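Alpha/beta hydrolase (Pseudomonas aeruginosa PAO1, PDB 4R1D) probably acts as a lipase effector of the H2 type VI secretion system, binds calcium and is captured here in complex with its inhibitor Tli4. Local coordinates at residues V253-G258 with E534-Y539; G276-V281 with Y428-A433; I52-I57 with A207-L212. All coordinates share one frame; numbering follows the deposited sequence. Where two conformers were deposited one is given.

In the fold
All three contacts reach the same six-stranded parallel sheet of the alpha/beta hydrolase fold. Contact 3 comes first along the chain and is complete before either of the others begins. It ties strand 48-54 to the loop after edge strand 201-206. Contact 1 then joins the end of strand 250-255 to the loop before helix 542-556. Contact 2 falls between the two halves of contact 1 and pairs strand 274-280 with strand 427-432. Centre to centre, contact 1 is about 9 Å from contact 2 and about 10 Å from contact 3, while contacts 2 and 3 are about 15 Å apart. Strand 250-255, which ends at the probable catalytic serine, lies between strands 48-54 and 274-280.

Contact 1: V253-G258 with E534-Y539; sequences VTHSMG and EHQESY
His535 meets Ser256 at the edge of its imidazole, with Ser256 OG near the ring plane and 2.7 Å from His535 NE2. This is a hydrogen bond in which either atom could be the donor. The His255 ring lies close by. Ser256 CB rests over one of its faces, toward the rim, and His535 O lies at its edge, near the ring plane. The His255 and His535 rings meet obliquely, with centroids 5.3 Å apart and planes at 35°. Tyr539 presents its edge to Thr254 O and to His255 CB. The Tyr539 and His255 rings meet rim to rim, with centroids 5.5 Å apart.

Tyr539 OH donates to Thr254 O at 2.9 Å and approaches from above the carbonyl plane. The same hydroxyl packs on Val253 CG1 at 3.5 Å. The His535 ring is thrown forward from its type I turn because CG stands opposite the backbone N (chi1 -173°). Glu534 braces that turn: its OE2 takes Gln536 N at 2.7 Å and its OE1 takes Glu537 N at 3.0 Å.

In 253-258, a type II' turn runs from His255 to Gly258, closed by Gly258 N to His255 O at 2.9 Å. Ser256 has a positive phi of 58°, as expected of a nucleophile elbow at the end of a strand in this fold. Asp497 OD2 is hydrogen-bonded to His535 ND1. The chain of Ser256, His535 and Asp497 is consistent with a catalytic triad. Both nitrogens of the His535 imidazole are engaged, which fixes its rotation and would hold NE2 ready at the serine hydroxyl.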
ATOM      1  N   VAL A 253      -0.506 -18.296   6.537  1.00 14.48           N
ATOM      2  CA  VAL A 253      -0.671 -17.644   7.839  1.00 12.94           C
ATOM      3  C   VAL A 253      -0.769 -16.162   7.526  1.00 16.13           C
ATOM      4  O   VAL A 253       0.154 -15.575   6.941  1.00 14.08           O
ATOM      5  CB  VAL A 253       0.514 -17.938   8.783  1.00 13.38           C
ATOM      6  CG1 VAL A 253       0.370 -17.156  10.069  1.00 15.64           C
ATOM      7  CG2 VAL A 253       0.613 -19.450   9.058  1.00 13.69           C
ATOM      8  N   THR A 254      -1.908 -15.558   7.852  1.00 13.75           N
ATOM      9  CA  THR A 254      -2.171 -14.197   7.412  1.00 15.68           C
ATOM     10  C   THR A 254      -2.339 -13.229   8.566  1.00 15.20           C
ATOM     11  O   THR A 254      -2.791 -13.597   9.652  1.00 13.37           O
ATOM     12  CB  THR A 254      -3.441 -14.117   6.528  1.00 11.32           C
ATOM     13  OG1 THR A 254      -4.609 -14.185   7.349  1.00 13.54           O
ATOM     14  CG2 THR A 254      -3.466 -15.267   5.522  1.00 11.86           C
ATOM     15  N   HIS A 255      -1.985 -11.976   8.311  1.00 12.60           N
ATOM     16  CA  HIS A 255      -2.267 -10.890   9.251  1.00 10.85           C
ATOM     17  C   HIS A 255      -3.221  -9.883   8.619  1.00 15.80           C
ATOM     18  O   HIS A 255      -3.027  -9.454   7.478  1.00 14.76           O
ATOM     19  CB  HIS A 255      -0.965 -10.195   9.635  1.00 13.08           C
ATOM     20  CG  HIS A 255      -1.122  -9.085  10.627  1.00 13.18           C
ATOM     21  ND1 HIS A 255      -1.561  -9.287  11.921  1.00 17.50           N
ATOM     22  CD2 HIS A 255      -0.888  -7.760  10.514  1.00 10.48           C
ATOM     23  CE1 HIS A 255      -1.580  -8.129  12.561  1.00 10.06           C
ATOM     24  NE2 HIS A 255      -1.168  -7.190  11.733  1.00 18.77           N
ATOM     25  N   SER A 256      -4.264  -9.516   9.347  1.00 12.87           N
ATOM     26  CA  SER A 256      -5.058  -8.357   8.935  1.00 14.13           C
ATOM     27  C   SER A 256      -5.619  -8.541   7.514  1.00 13.45           C
ATOM     28  O   SER A 256      -6.158  -9.597   7.180  1.00 15.38           O
ATOM     29  CB  SER A 256      -4.172  -7.101   9.022  1.00 18.30           C
ATOM     30  OG  SER A 256      -4.886  -5.908   8.715  1.00 19.66           O
ATOM     31  N   MET A 257      -5.499  -7.519   6.665  1.00 15.76           N
ATOM     32  CA  MET A 257      -6.064  -7.597   5.317  0.65 15.41           C
ATOM     33  C   MET A 257      -5.430  -8.692   4.465  1.00 12.42           C
ATOM     34  O   MET A 257      -5.959  -9.064   3.414  1.00 15.41           O
ATOM     35  CB  MET A 257      -5.963  -6.251   4.607  0.65 17.20           C
ATOM     36  CG  MET A 257      -7.070  -5.298   5.009  0.65 19.79           C
ATOM     37  SD  MET A 257      -6.983  -3.773   4.064  0.65 31.19           S
ATOM     38  CE  MET A 257      -6.228  -4.381   2.538  0.65 10.58           C
ATOM     39  N   GLY A 258      -4.296  -9.213   4.916  1.00 13.92           N
ATOM     40  CA  GLY A 258      -3.693 -10.351   4.242  1.00 11.79           C
ATOM     41  C   GLY A 258      -4.665 -11.525   4.205  1.00 16.52           C
ATOM     42  O   GLY A 258      -4.547 -12.420   3.374  1.00 13.72           O
ATOM     43  N   GLU A 534      -3.395  -5.096  20.400  1.00 17.79           N
ATOM     44  CA  GLU A 534      -3.603  -4.076  19.389  1.00 16.18           C
ATOM     45  C   GLU A 534      -3.320  -4.678  18.013  1.00 16.40           C
ATOM     46  O   GLU A 534      -2.488  -5.568  17.874  1.00 16.83           O
ATOM     47  CB  GLU A 534      -2.665  -2.892  19.669  1.00 18.67           C
ATOM     48  CG  GLU A 534      -2.751  -1.731  18.678  1.00 25.57           C
ATOM     49  CD  GLU A 534      -1.887  -1.936  17.448  1.00 23.74           C
ATOM     50  OE1 GLU A 534      -0.787  -2.516  17.576  1.00 25.54           O
ATOM     51  OE2 GLU A 534      -2.322  -1.533  16.346  1.00 19.39           O
ATOM     52  N   HIS A 535      -4.036  -4.190  17.009  1.00 15.13           N
ATOM     53  CA  HIS A 535      -3.996  -4.737  15.653  1.00 18.19           C
ATOM     54  C   HIS A 535      -2.594  -4.895  15.054  1.00 15.77           C
ATOM     55  O   HIS A 535      -2.207  -5.978  14.615  1.00 14.50           O
ATOM     56  CB  HIS A 535      -4.850  -3.863  14.724  1.00 14.17           C
ATOM     57  CG  HIS A 535      -5.023  -4.419  13.345  1.00 14.60           C
ATOM     58  ND1 HIS A 535      -5.936  -5.409  13.053  1.00 12.37           N
ATOM     59  CD2 HIS A 535      -4.416  -4.110  12.170  1.00 13.23           C
ATOM     60  CE1 HIS A 535      -5.877  -5.698  11.765  1.00 13.18           C
ATOM     61  NE2 HIS A 535      -4.966  -4.921  11.204  1.00 15.57           N
ATOM     62  N   GLN A 536      -1.847  -3.801  15.017  1.00 13.46           N
ATOM     63  CA  GLN A 536      -0.606  -3.758  14.276  1.00 18.93           C
ATOM     64  C   GLN A 536       0.391  -4.741  14.853  1.00 16.51           C
ATOM     65  O   GLN A 536       1.155  -5.369  14.116  1.00 18.79           O
ATOM     66  CB  GLN A 536      -0.002  -2.366  14.345  1.00 21.82           C
ATOM     67  CG  GLN A 536       1.318  -2.282  13.620  1.00 28.88           C
ATOM     68  CD  GLN A 536       1.133  -2.413  12.132  1.00 27.76           C
ATOM     69  OE1 GLN A 536       1.318  -3.490  11.553  1.00 29.28           O
ATOM     70  NE2 GLN A 536       0.751  -1.309  11.495  1.00 31.61           N
ATOM     71  N   GLU A 537       0.362  -4.876  16.174  1.00 18.94           N
ATOM     72  CA  GLU A 537       1.326  -5.704  16.881  1.00 22.95           C
ATOM     73  C   GLU A 537       0.746  -7.050  17.312  1.00 19.52           C
ATOM     74  O   GLU A 537       1.323  -7.718  18.154  1.00 16.71           O
ATOM     75  CB  GLU A 537       1.834  -4.966  18.126  1.00 27.98           C
ATOM     76  CG  GLU A 537       2.541  -3.654  17.837  1.00 31.54           C
ATOM     77  CD  GLU A 537       3.816  -3.850  17.049  1.00 32.58           C
ATOM     78  OE1 GLU A 537       4.522  -4.841  17.312  1.00 34.53           O
ATOM     79  OE2 GLU A 537       4.116  -3.027  16.158  1.00 33.86           O
ATOM     80  N   SER A 538      -0.394  -7.443  16.752  1.00 13.87           N
ATOM     81  CA  SER A 538      -1.090  -8.646  17.242  1.00 15.67           C
ATOM     82  C   SER A 538      -0.208  -9.905  17.286  1.00 13.03           C
ATOM     83  O   SER A 538      -0.306 -10.709  18.220  1.00 15.21           O
ATOM     84  CB  SER A 538      -2.405  -8.896  16.473  1.00 15.29           C
ATOM     85  OG  SER A 538      -2.191  -9.218  15.102  1.00 14.64           O
ATOM     86  N   TYR A 539       0.655 -10.085  16.289  1.00 14.42           N
ATOM     87  CA  TYR A 539       1.444 -11.309  16.224  1.00 12.13           C
ATOM     88  C   TYR A 539       2.594 -11.303  17.213  1.00 13.85           C
ATOM     89  O   TYR A 539       3.340 -12.273  17.313  1.00 14.67           O
ATOM     90  CB  TYR A 539       1.943 -11.594  14.802  1.00 12.26           C
ATOM     91  CG  TYR A 539       0.999 -12.473  14.021  1.00 13.40           C
ATOM     92  CD1 TYR A 539       0.564 -13.701  14.546  1.00 14.15           C
ATOM     93  CD2 TYR A 539       0.526 -12.087  12.779  1.00 13.31           C
ATOM     94  CE1 TYR A 539      -0.289 -14.510  13.844  1.00 13.83           C
ATOM     95  CE2 TYR A 539      -0.351 -12.897  12.065  1.00 11.50           C
ATOM     96  CZ  TYR A 539      -0.753 -14.108  12.609  1.00 12.63           C
ATOM     97  OH  TYR A 539      -1.611 -14.914  11.904  1.00 14.17           O
TER

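Contact 2: G276-V281 with Y428-A433; sequences GVVHGV and YAHYGA
Strands 276-280 and 428-432 run side by side and parallel, their axes 4.6 Å apart at closest and 3° from alignment. They are neighbours in the central sheet of the alpha/beta hydrolase fold. Four backbone bonds join them. Tyr428 N donates to Val277 O and His279 N to Tyr428 O. His430 N then donates to His279 O at 2.8 Å, and Val281 N to His430 O. The zigzag carries on to Val281, just beyond the strand.

On one face, Val278 CG2 lies 4.4 Å from Tyr428 CB. Helix 542-556 covers this side and touches Tyr428 and His430. On the other face, His279 CB packs on Ala429 CB at 4.2 Å. The imidazole of His279 is held by the neighbouring strand 250-255: its ND1 is hydrogen-bonded to Thr254 OG1. Tyr431 OH turns to Glu182 and Arg518.

His430 reaches back across to strand 276-280. Its CG stands between the backbone N and the carbonyl carbon (chi1 64°), which lays the imidazole over Gly280. The result is a CH-pi contact, with Gly280 CA 3.5 Å from the centroid of the His430 ring.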
ATOM      1  N   GLY A 276      -4.508 -25.406   4.234  1.00 15.36           N
ATOM      2  CA  GLY A 276      -5.307 -24.803   5.284  1.00 11.71           C
ATOM      3  C   GLY A 276      -4.861 -23.371   5.519  1.00 16.15           C
ATOM      4  O   GLY A 276      -3.842 -22.929   4.986  1.00 15.94           O
ATOM      5  N   VAL A 277      -5.620 -22.639   6.323  1.00 15.89           N
ATOM      6  CA  VAL A 277      -5.351 -21.219   6.496  1.00 15.89           C
ATOM      7  C   VAL A 277      -5.500 -20.792   7.945  1.00 14.49           C
ATOM      8  O   VAL A 277      -6.492 -21.114   8.605  1.00 14.07           O
ATOM      9  CB  VAL A 277      -6.330 -20.399   5.657  1.00 13.02           C
ATOM     10  CG1 VAL A 277      -6.094 -18.908   5.858  1.00 13.78           C
ATOM     11  CG2 VAL A 277      -6.195 -20.781   4.164  1.00 15.81           C
ATOM     12  N   VAL A 278      -4.489 -20.074   8.425  1.00 15.81           N
ATOM     13  CA  VAL A 278      -4.543 -19.342   9.673  1.00 13.23           C
ATOM     14  C   VAL A 278      -4.762 -17.863   9.357  1.00 13.23           C
ATOM     15  O   VAL A 278      -4.024 -17.275   8.568  1.00 13.74           O
ATOM     16  CB  VAL A 278      -3.223 -19.515  10.433  1.00 13.88           C
ATOM     17  CG1 VAL A 278      -3.064 -18.450  11.549  1.00 14.19           C
ATOM     18  CG2 VAL A 278      -3.124 -20.938  10.977  1.00 13.39           C
ATOM     19  N   HIS A 279      -5.797 -17.281   9.953  1.00 13.72           N
ATOM     20  CA  HIS A 279      -6.044 -15.842   9.879  1.00 14.72           C
ATOM     21  C   HIS A 279      -5.871 -15.201  11.250  1.00 15.39           C
ATOM     22  O   HIS A 279      -6.465 -15.657  12.241  1.00 11.25           O
ATOM     23  CB  HIS A 279      -7.493 -15.543   9.470  1.00 13.65           C
ATOM     24  CG  HIS A 279      -7.854 -15.924   8.068  1.00 13.61           C
ATOM     25  ND1 HIS A 279      -7.085 -15.596   6.971  1.00 14.96           N
ATOM     26  CD2 HIS A 279      -8.971 -16.519   7.581  1.00 14.50           C
ATOM     27  CE1 HIS A 279      -7.688 -16.021   5.872  1.00 12.91           C
ATOM     28  NE2 HIS A 279      -8.835 -16.582   6.214  1.00 14.94           N
ATOM     29  N   GLY A 280      -5.110 -14.114  11.292  1.00 13.19           N
ATOM     30  CA  GLY A 280      -5.015 -13.269  12.472  1.00 11.52           C
ATOM     31  C   GLY A 280      -5.605 -11.896  12.189  1.00 14.39           C
ATOM     32  O   GLY A 280      -5.321 -11.285  11.155  1.00 12.85           O
ATOM     33  N   VAL A 281      -6.440 -11.426  13.107  1.00 13.58           N
ATOM     34  CA  VAL A 281      -7.076 -10.108  13.033  1.00 14.01           C
ATOM     35  C   VAL A 281      -7.580  -9.668  11.660  1.00 14.47           C
ATOM     36  O   VAL A 281      -7.368  -8.519  11.255  1.00 13.58           O
ATOM     37  CB  VAL A 281      -6.206  -8.981  13.665  1.00 12.85           C
ATOM     38  CG1 VAL A 281      -5.885  -9.313  15.112  1.00 13.25           C
ATOM     39  CG2 VAL A 281      -4.912  -8.716  12.841  1.00 12.25           C
ATOM     40  N   TYR A 428      -8.443 -21.486  10.566  1.00 14.64           N
ATOM     41  CA  TYR A 428      -8.266 -21.250  11.998  1.00 15.61           C
ATOM     42  C   TYR A 428      -8.025 -19.764  12.194  1.00 16.23           C
ATOM     43  O   TYR A 428      -6.981 -19.231  11.812  1.00 16.27           O
ATOM     44  CB  TYR A 428      -7.074 -22.065  12.523  1.00 17.59           C
ATOM     45  CG  TYR A 428      -7.314 -23.560  12.445  1.00 14.77           C
ATOM     46  CD1 TYR A 428      -7.290 -24.237  11.220  1.00 15.91           C
ATOM     47  CD2 TYR A 428      -7.591 -24.289  13.594  1.00 15.67           C
ATOM     48  CE1 TYR A 428      -7.542 -25.617  11.157  1.00 16.70           C
ATOM     49  CE2 TYR A 428      -7.831 -25.651  13.537  1.00 15.65           C
ATOM     50  CZ  TYR A 428      -7.814 -26.305  12.335  1.00 16.58           C
ATOM     51  OH  TYR A 428      -8.057 -27.660  12.332  1.00 17.71           O
ATOM     52  N   ALA A 429      -9.011 -19.077  12.755  1.00 14.34           N
ATOM     53  CA  ALA A 429      -8.950 -17.626  12.838  1.00 12.33           C
ATOM     54  C   ALA A 429      -8.786 -17.168  14.288  1.00 14.37           C
ATOM     55  O   ALA A 429      -9.315 -17.795  15.200  1.00 16.26           O
ATOM     56  CB  ALA A 429     -10.219 -17.039  12.244  1.00 12.65           C
ATOM     57  N   HIS A 430      -8.053 -16.078  14.499  1.00 13.05           N
ATOM     58  CA  HIS A 430      -8.025 -15.435  15.814  1.00 12.95           C
ATOM     59  C   HIS A 430      -8.160 -13.920  15.636  1.00 15.70           C
ATOM     60  O   HIS A 430      -7.809 -13.370  14.594  1.00 14.21           O
ATOM     61  CB  HIS A 430      -6.759 -15.805  16.615  1.00 12.84           C
ATOM     62  CG  HIS A 430      -5.486 -15.330  15.982  1.00 12.49           C
ATOM     63  ND1 HIS A 430      -4.777 -16.091  15.075  1.00 13.51           N
ATOM     64  CD2 HIS A 430      -4.814 -14.160  16.103  1.00 14.13           C
ATOM     65  CE1 HIS A 430      -3.718 -15.409  14.668  1.00 12.41           C
ATOM     66  NE2 HIS A 430      -3.720 -14.234  15.273  1.00 11.70           N
ATOM     67  N   TYR A 431      -8.702 -13.245  16.635  1.00 12.84           N
ATOM     68  CA  TYR A 431      -8.923 -11.815  16.515  1.00 15.38           C
ATOM     69  C   TYR A 431      -9.019 -11.171  17.896  1.00 15.15           C
ATOM     70  O   TYR A 431      -9.226 -11.863  18.892  1.00 14.95           O
ATOM     71  CB  TYR A 431     -10.189 -11.536  15.690  1.00 14.62           C
ATOM     72  CG  TYR A 431     -11.454 -12.115  16.289  1.00 15.23           C
ATOM     73  CD1 TYR A 431     -11.703 -13.483  16.252  1.00 14.58           C
ATOM     74  CD2 TYR A 431     -12.401 -11.289  16.894  1.00 17.50           C
ATOM     75  CE1 TYR A 431     -12.865 -14.018  16.808  1.00 13.23           C
ATOM     76  CE2 TYR A 431     -13.558 -11.811  17.439  1.00 17.45           C
ATOM     77  CZ  TYR A 431     -13.787 -13.170  17.393  1.00 15.59           C
ATOM     78  OH  TYR A 431     -14.945 -13.690  17.943  1.00 14.69           O
ATOM     79  N   GLY A 432      -8.839  -9.856  17.937  1.00 16.81           N
ATOM     80  CA  GLY A 432      -8.900  -9.092  19.175  1.00 15.84           C
ATOM     81  C   GLY A 432     -10.289  -8.516  19.375  1.00 16.62           C
ATOM     82  O   GLY A 432     -10.796  -7.771  18.531  1.00 16.47           O
ATOM     83  N   ALA A 433     -10.905  -8.872  20.496  1.00 18.03           N
ATOM     84  CA  ALA A 433     -12.245  -8.423  20.810  1.00 19.27           C
ATOM     85  C   ALA A 433     -12.235  -7.877  22.226  1.00 17.58           C
ATOM     86  O   ALA A 433     -12.468  -8.609  23.184  1.00 18.79           O
ATOM     87  CB  ALA A 433     -13.215  -9.569  20.703  1.00 17.13           C
TER

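Contact 3: I52-I57 with A207-L212; sequences IFIPGI and AGYNWL
Ala207 pushes its methyl into a shallow hollow at the end of strand 48-54. Ile52 CG2 forms one wall, 3.6 Å from Ala207 CB. Ile54 CG1 forms the other, 4.2 Å from Ala207 CB. The small side chain lets the loop lie close to the strand, and Ala207 N donates to Phe53 O at 2.8 Å.

The next bump comes from the strand side. Pro55 lays the CG and CD edge of its ring against the loop, with its CG 3.9 Å from Gly208 CA. Pro55 CD meanwhile lies against Ala207 O.

Tyr209 fills the following notch. With chi1 at 64° the ring folds back over its own backbone, and the far end of the ring reaches Ile54 and Pro55. Ile54 CG2 presses on Tyr209 CE1 at 3.6 Å, the two side chains crossing at about a right angle. Pro55 runs past the tyrosine in the opposite direction. Pro55 O lies at the ring edge and receives a hydrogen bond from Tyr209 OH at 3.1 Å, with the donor tilted 33° from the carbonyl plane.

Beyond this, Tyr144 OH binds Gly56 N, and Thr60 OG1 receives Tyr209 N. Ile57 N is weakly bonded to Ser256 OG.

The contact fastens the loop after edge strand 201-206 to the loop that leaves strand 48-54. In alpha/beta hydrolases the loop at this place commonly helps form the oxyanion hole. The closeness of Ile57 N to Ser256 is consistent with that role here.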
ATOM      1  N   ILE A  52       3.430 -19.917   4.267  1.00 13.48           N
ATOM      2  CA  ILE A  52       3.468 -18.647   3.556  1.00 14.60           C
ATOM      3  C   ILE A  52       2.832 -17.573   4.427  1.00 16.19           C
ATOM      4  O   ILE A  52       1.639 -17.631   4.715  1.00 14.01           O
ATOM      5  CB  ILE A  52       2.658 -18.708   2.240  1.00 14.69           C
ATOM      6  CG1 ILE A  52       2.989 -19.977   1.446  1.00 15.23           C
ATOM      7  CG2 ILE A  52       2.905 -17.438   1.399  1.00 16.76           C
ATOM      8  CD1 ILE A  52       4.448 -20.100   1.023  1.00 17.18           C
ATOM      9  N   PHE A  53       3.627 -16.599   4.849  1.00 14.10           N
ATOM     10  CA  PHE A  53       3.106 -15.547   5.701  1.00 11.15           C
ATOM     11  C   PHE A  53       2.657 -14.399   4.821  1.00 15.44           C
ATOM     12  O   PHE A  53       3.414 -13.933   3.965  1.00 15.29           O
ATOM     13  CB  PHE A  53       4.177 -15.079   6.689  1.00 14.02           C
ATOM     14  CG  PHE A  53       3.681 -14.062   7.658  1.00 12.77           C
ATOM     15  CD1 PHE A  53       2.998 -14.453   8.793  1.00 15.14           C
ATOM     16  CD2 PHE A  53       3.875 -12.710   7.421  1.00 11.76           C
ATOM     17  CE1 PHE A  53       2.535 -13.521   9.692  1.00 14.72           C
ATOM     18  CE2 PHE A  53       3.410 -11.767   8.327  1.00 14.46           C
ATOM     19  CZ  PHE A  53       2.730 -12.185   9.461  1.00 16.27           C
ATOM     20  N   ILE A  54       1.414 -13.970   5.011  1.00 13.29           N
ATOM     21  CA  ILE A  54       0.857 -12.887   4.241  1.00 15.30           C
ATOM     22  C   ILE A  54       0.548 -11.746   5.202  1.00 13.61           C
ATOM     23  O   ILE A  54      -0.293 -11.891   6.093  1.00 14.75           O
ATOM     24  CB  ILE A  54      -0.424 -13.316   3.499  1.00 13.48           C
ATOM     25  CG1 ILE A  54      -0.178 -14.613   2.709  1.00 15.15           C
ATOM     26  CG2 ILE A  54      -0.943 -12.167   2.610  1.00 12.50           C
ATOM     27  CD1 ILE A  54      -1.398 -15.132   1.933  1.00 14.91           C
ATOM     28  N   PRO A  55       1.224 -10.608   5.018  1.00 11.90           N
ATOM     29  CA  PRO A  55       1.108  -9.451   5.908  1.00 12.52           C
ATOM     30  C   PRO A  55      -0.195  -8.695   5.667  1.00 13.69           C
ATOM     31  O   PRO A  55      -0.975  -9.061   4.796  1.00 13.48           O
ATOM     32  CB  PRO A  55       2.292  -8.576   5.500  1.00 14.53           C
ATOM     33  CG  PRO A  55       2.473  -8.884   4.030  1.00 12.01           C
ATOM     34  CD  PRO A  55       2.148 -10.354   3.889  1.00 10.58           C
ATOM     35  N   GLY A  56      -0.413  -7.638   6.439  1.00 13.76           N
ATOM     36  CA  GLY A  56      -1.665  -6.918   6.369  1.00 16.75           C
ATOM     37  C   GLY A  56      -1.562  -5.469   5.958  1.00 14.31           C
ATOM     38  O   GLY A  56      -0.754  -5.084   5.105  1.00 13.38           O
ATOM     39  N   ILE A  57      -2.418  -4.670   6.584  1.00 19.44           N
ATOM     40  CA  ILE A  57      -2.622  -3.270   6.243  1.00 19.55           C
ATOM     41  C   ILE A  57      -1.300  -2.494   6.141  1.00 17.17           C
ATOM     42  O   ILE A  57      -0.566  -2.415   7.112  1.00 16.89           O
ATOM     43  CB  ILE A  57      -3.546  -2.614   7.302  1.00 16.11           C
ATOM     44  CG1 ILE A  57      -4.991  -3.111   7.136  1.00 23.27           C
ATOM     45  CG2 ILE A  57      -3.479  -1.092   7.227  1.00 19.80           C
ATOM     46  CD1 ILE A  57      -5.898  -2.763   8.331  1.00 20.02           C
ATOM     47  N   ALA A 207       5.149 -13.580   1.840  1.00 15.61           N
ATOM     48  CA  ALA A 207       4.459 -13.132   0.636  1.00 13.46           C
ATOM     49  C   ALA A 207       4.009 -11.684   0.739  1.00 16.63           C
ATOM     50  O   ALA A 207       2.811 -11.389   0.720  1.00 16.67           O
ATOM     51  CB  ALA A 207       3.270 -14.037   0.337  1.00 17.14           C
ATOM     52  N   GLY A 208       4.967 -10.770   0.847  1.00 15.89           N
ATOM     53  CA  GLY A 208       4.631  -9.353   0.811  1.00 15.11           C
ATOM     54  C   GLY A 208       3.893  -9.043  -0.486  1.00 14.03           C
ATOM     55  O   GLY A 208       4.084  -9.728  -1.503  1.00 16.67           O
ATOM     56  N   TYR A 209       3.054  -8.010  -0.470  1.00 12.56           N
ATOM     57  CA  TYR A 209       2.246  -7.694  -1.639  1.00 11.87           C
ATOM     58  C   TYR A 209       1.943  -6.202  -1.738  1.00 13.96           C
ATOM     59  O   TYR A 209       2.047  -5.460  -0.764  1.00 13.61           O
ATOM     60  CB  TYR A 209       0.956  -8.517  -1.649  1.00 14.25           C
ATOM     61  CG  TYR A 209       0.041  -8.201  -0.479  1.00 14.66           C
ATOM     62  CD1 TYR A 209       0.125  -8.917   0.704  1.00 12.75           C
ATOM     63  CD2 TYR A 209      -0.915  -7.207  -0.576  1.00 13.41           C
ATOM     64  CE1 TYR A 209      -0.699  -8.625   1.770  1.00 11.05           C
ATOM     65  CE2 TYR A 209      -1.756  -6.908   0.492  1.00 14.41           C
ATOM     66  CZ  TYR A 209      -1.641  -7.622   1.655  1.00 14.69           C
ATOM     67  OH  TYR A 209      -2.478  -7.327   2.716  1.00 13.83           O
ATOM     68  N   ASN A 210       1.586  -5.775  -2.938  1.00 14.49           N
ATOM     69  CA  ASN A 210       1.283  -4.387  -3.203  1.00 15.89           C
ATOM     70  C   ASN A 210      -0.098  -4.081  -2.640  1.00 11.73           C
ATOM     71  O   ASN A 210      -1.102  -4.331  -3.291  1.00 13.80           O
ATOM     72  CB  ASN A 210       1.347  -4.141  -4.711  1.00 16.31           C
ATOM     73  CG  ASN A 210       0.861  -2.760  -5.108  1.00 18.92           C
ATOM     74  OD1 ASN A 210       0.555  -1.916  -4.259  1.00 15.98           O
ATOM     75  ND2 ASN A 210       0.818  -2.512  -6.423  1.00 15.88           N
ATOM     76  N   TRP A 211      -0.124  -3.565  -1.415  1.00 13.34           N
ATOM     77  CA  TRP A 211      -1.380  -3.342  -0.687  1.00 13.10           C
ATOM     78  C   TRP A 211      -2.225  -2.193  -1.253  1.00 15.62           C
ATOM     79  O   TRP A 211      -3.390  -2.042  -0.897  1.00 13.36           O
ATOM     80  CB  TRP A 211      -1.102  -3.156   0.816  1.00 15.57           C
ATOM     81  CG  TRP A 211      -0.058  -2.120   1.101  1.00 13.22           C
ATOM     82  CD1 TRP A 211       1.289  -2.328   1.295  1.00 15.71           C
ATOM     83  CD2 TRP A 211      -0.263  -0.709   1.193  1.00 12.19           C
ATOM     84  NE1 TRP A 211       1.921  -1.129   1.512  1.00 16.41           N
ATOM     85  CE2 TRP A 211       0.991  -0.120   1.458  1.00 15.91           C
ATOM     86  CE3 TRP A 211      -1.393   0.114   1.099  1.00 14.16           C
ATOM     87  CZ2 TRP A 211       1.154   1.259   1.611  1.00 16.58           C
ATOM     88  CZ3 TRP A 211      -1.228   1.494   1.253  1.00 16.84           C
ATOM     89  CH2 TRP A 211       0.037   2.048   1.505  1.00 15.28           C
ATOM     90  N   LEU A 212      -1.653  -1.387  -2.145  1.00 12.98           N
ATOM     91  CA  LEU A 212      -2.432  -0.323  -2.786  1.00 13.27           C
ATOM     92  C   LEU A 212      -3.390  -0.858  -3.846  1.00 14.98           C
ATOM     93  O   LEU A 212      -4.454  -0.279  -4.105  1.00 14.05           O
ATOM     94  CB  LEU A 212      -1.497   0.709  -3.415  1.00 12.38           C
ATOM     95  CG  LEU A 212      -0.781   1.589  -2.392  1.00 13.71           C
ATOM     96  CD1 LEU A 212       0.413   2.262  -3.041  1.00 15.31           C
ATOM     97  CD2 LEU A 212      -1.776   2.640  -1.860  1.00 16.48           C
TER